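Local coordinates for protein NUDIX hydrolase (PDB 2B0V) that probably hydrolyses phosphate anhydride bonds of nucleoside di- and triphosphates, and perhaps of thiamine diphosphate, as a magnesium-dependent Nudix hydrolase of the NudJ subfamily, at residues Leu23-Pro28 and Ala110-Asp115. Sequence-based numbering, arbitrary orientation.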
loop_
_atom_site.group_PDB
_atom_site.type_symbol
_atom_site.label_atom_id
_atom_site.label_comp_id
_atom_site.label_asym_id
_atom_site.label_seq_id
_atom_site.Cartn_x
_atom_site.Cartn_y
_atom_site.Cartn_z
ATOM N N LEU A 23 -3.011 -3.850 -7.197
ATOM C CA LEU A 23 -3.573 -2.599 -6.718
ATOM C C LEU A 23 -5.005 -2.810 -6.370
ATOM O O LEU A 23 -5.617 -3.820 -6.775
ATOM C CB LEU A 23 -3.480 -1.509 -7.797
ATOM C CG LEU A 23 -2.069 -1.114 -8.278
ATOM C CD1 LEU A 23 -2.128 -0.084 -9.461
ATOM C CD2 LEU A 23 -1.149 -0.610 -7.110
ATOM N N VAL A 24 -5.576 -1.839 -5.687
ATOM C CA VAL A 24 -6.998 -1.917 -5.387
ATOM C C VAL A 24 -7.733 -0.755 -6.023
ATOM O O VAL A 24 -7.193 0.347 -6.099
ATOM C CB VAL A 24 -7.295 -1.966 -3.859
ATOM C CG1 VAL A 24 -6.742 -3.253 -3.231
ATOM C CG2 VAL A 24 -6.767 -0.723 -3.158
ATOM N N GLU A 25 -8.955 -1.016 -6.505
ATOM C CA GLU A 25 -9.907 0.053 -6.789
ATOM C C GLU A 25 -10.795 0.167 -5.562
ATOM O O GLU A 25 -11.337 -0.826 -5.074
ATOM C CB GLU A 25 -10.717 -0.258 -8.053
ATOM C CG GLU A 25 -9.785 -0.317 -9.255
ATOM C CD GLU A 25 -10.476 -0.640 -10.571
ATOM O OE1 GLU A 25 -11.536 -1.316 -10.559
ATOM O OE2 GLU A 25 -9.950 -0.178 -11.604
ATOM N N GLU A 26 -10.893 1.379 -5.032
ATOM C CA GLU A 26 -11.531 1.600 -3.736
ATOM C C GLU A 26 -12.349 2.888 -3.766
ATOM O O GLU A 26 -12.124 3.768 -4.602
ATOM C CB GLU A 26 -10.469 1.681 -2.625
ATOM C CG GLU A 26 -9.526 2.896 -2.790
ATOM C CD GLU A 26 -8.337 2.821 -1.846
ATOM O OE1 GLU A 26 -8.077 1.709 -1.299
ATOM O OE2 GLU A 26 -7.674 3.872 -1.676
ATOM N N ILE A 27 -13.331 2.956 -2.880
ATOM C CA ILE A 27 -14.147 4.162 -2.756
ATOM C C ILE A 27 -13.902 4.674 -1.334
ATOM O O ILE A 27 -14.534 4.185 -0.389
ATOM C CB ILE A 27 -15.627 3.854 -2.994
ATOM C CG1 ILE A 27 -15.806 3.233 -4.387
ATOM C CG2 ILE A 27 -16.456 5.111 -2.834
ATOM C CD1 ILE A 27 -17.240 2.797 -4.707
ATOM N N PRO A 28 -12.969 5.640 -1.176
ATOM C CA PRO A 28 -12.592 6.126 0.173
ATOM C C PRO A 28 -13.670 6.957 0.852
ATOM O O PRO A 28 -13.759 6.980 2.093
ATOM C CB PRO A 28 -11.361 7.021 -0.089
ATOM C CG PRO A 28 -10.943 6.741 -1.485
ATOM C CD PRO A 28 -12.195 6.316 -2.230
ATOM N N ALA A 110 -6.771 -6.089 -8.300
ATOM C CA ALA A 110 -6.395 -6.680 -9.570
ATOM C C ALA A 110 -4.969 -6.324 -9.942
ATOM O O ALA A 110 -4.351 -5.469 -9.274
ATOM C CB ALA A 110 -7.375 -6.198 -10.684
ATOM N N TRP A 111 -4.462 -6.953 -11.006
ATOM C CA TRP A 111 -3.072 -6.712 -11.437
ATOM C C TRP A 111 -3.035 -5.755 -12.605
ATOM O O TRP A 111 -3.735 -6.004 -13.611
ATOM C CB TRP A 111 -2.415 -8.023 -11.852
ATOM C CG TRP A 111 -2.263 -8.977 -10.669
ATOM C CD1 TRP A 111 -3.182 -9.896 -10.216
ATOM C CD2 TRP A 111 -1.121 -9.101 -9.823
ATOM N NE1 TRP A 111 -2.676 -10.578 -9.130
ATOM C CE2 TRP A 111 -1.407 -10.116 -8.874
ATOM C CE3 TRP A 111 0.122 -8.446 -9.770
ATOM C CZ2 TRP A 111 -0.488 -10.459 -7.841
ATOM C CZ3 TRP A 111 1.028 -8.814 -8.776
ATOM C CH2 TRP A 111 0.715 -9.825 -7.851
ATOM N N PHE A 112 -2.233 -4.684 -12.485
ATOM C CA PHE A 112 -2.185 -3.670 -13.551
ATOM C C PHE A 112 -0.762 -3.482 -14.080
ATOM O O PHE A 112 0.186 -3.400 -13.303
ATOM C CB PHE A 112 -2.656 -2.309 -13.007
ATOM C CG PHE A 112 -4.063 -2.279 -12.541
ATOM C CD1 PHE A 112 -5.065 -1.721 -13.365
ATOM C CD2 PHE A 112 -4.415 -2.760 -11.253
ATOM C CE1 PHE A 112 -6.380 -1.647 -12.885
ATOM C CE2 PHE A 112 -5.718 -2.683 -10.794
ATOM C CZ PHE A 112 -6.707 -2.144 -11.615
ATOM N N SER A 113 -0.629 -3.328 -15.392
ATOM C CA SER A 113 0.663 -3.005 -16.007
ATOM C C SER A 113 0.987 -1.517 -15.819
ATOM O O SER A 113 0.093 -0.706 -15.556
ATOM C CB SER A 113 0.578 -3.287 -17.512
ATOM O OG SER A 113 -0.343 -2.378 -18.107
ATOM N N ILE A 114 2.255 -1.138 -15.997
ATOM C CA ILE A 114 2.612 0.272 -15.845
ATOM C C ILE A 114 1.787 1.163 -16.797
ATOM O O ILE A 114 1.371 2.269 -16.421
ATOM C CB ILE A 114 4.133 0.508 -16.024
ATOM C CG1 ILE A 114 4.498 1.912 -15.550
ATOM C CG2 ILE A 114 4.587 0.259 -17.471
ATOM C CD1 ILE A 114 4.185 2.143 -14.116
ATOM N N ASP A 115 1.553 0.696 -18.028
ATOM C CA ASP A 115 0.793 1.513 -18.982
ATOM C C ASP A 115 -0.606 1.812 -18.451
ATOM O O ASP A 115 -1.084 2.948 -18.554
ATOM C CB ASP A 115 0.726 0.858 -20.369
ATOM C CG ASP A 115 2.011 1.053 -21.146
ATOM O OD1 ASP A 115 3.024 1.471 -20.530
ATOM O OD2 ASP A 115 2.025 0.805 -22.367
#
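Leu23 and Ala110 form an antiparallel hydrogen-bonded pair: Leu23 N donates to Ala110 O (3.0 Å, nearly straight at 173°), and Ala110 N returns a bond to Leu23 O, also 3.0 Å. Alanine suits its side of the pair because its lone methyl takes up little of the face it shares with Leu23. With CG anti to the carbonyl carbon, Phe112 directs its ring toward strand 20-26, where Leu23 CB lies oblique to the ring, 3.8 Å from Phe112 CD2. Leucine suits this place by offering CB, CG and CD1 as an apolar surface to the CD2 side of the ring, and Leu35 of strand 34-36 touches both residues. Two residues on, Glu25 is extended beyond CG, and its OE2 comes to the ring edge, 3.8 Å from Phe112 CZ, with the carboxylate turned 47° from the ring plane. Glu25 OE1 makes a salt bridge with Arg108 NH1 of strand 106-113, the acid's main polar partner, which suits a glutamate here. Replacing Phe112 by alanine is likely to leave a gap beside Leu23 and Leu35 and remove the ring edge next to the Glu25 carboxylate. Segments 23-26 and 110-113 run at 110° to each other, and the pair joins strands 20-26 and 106-113 in the mixed sheet of the Nudix fold.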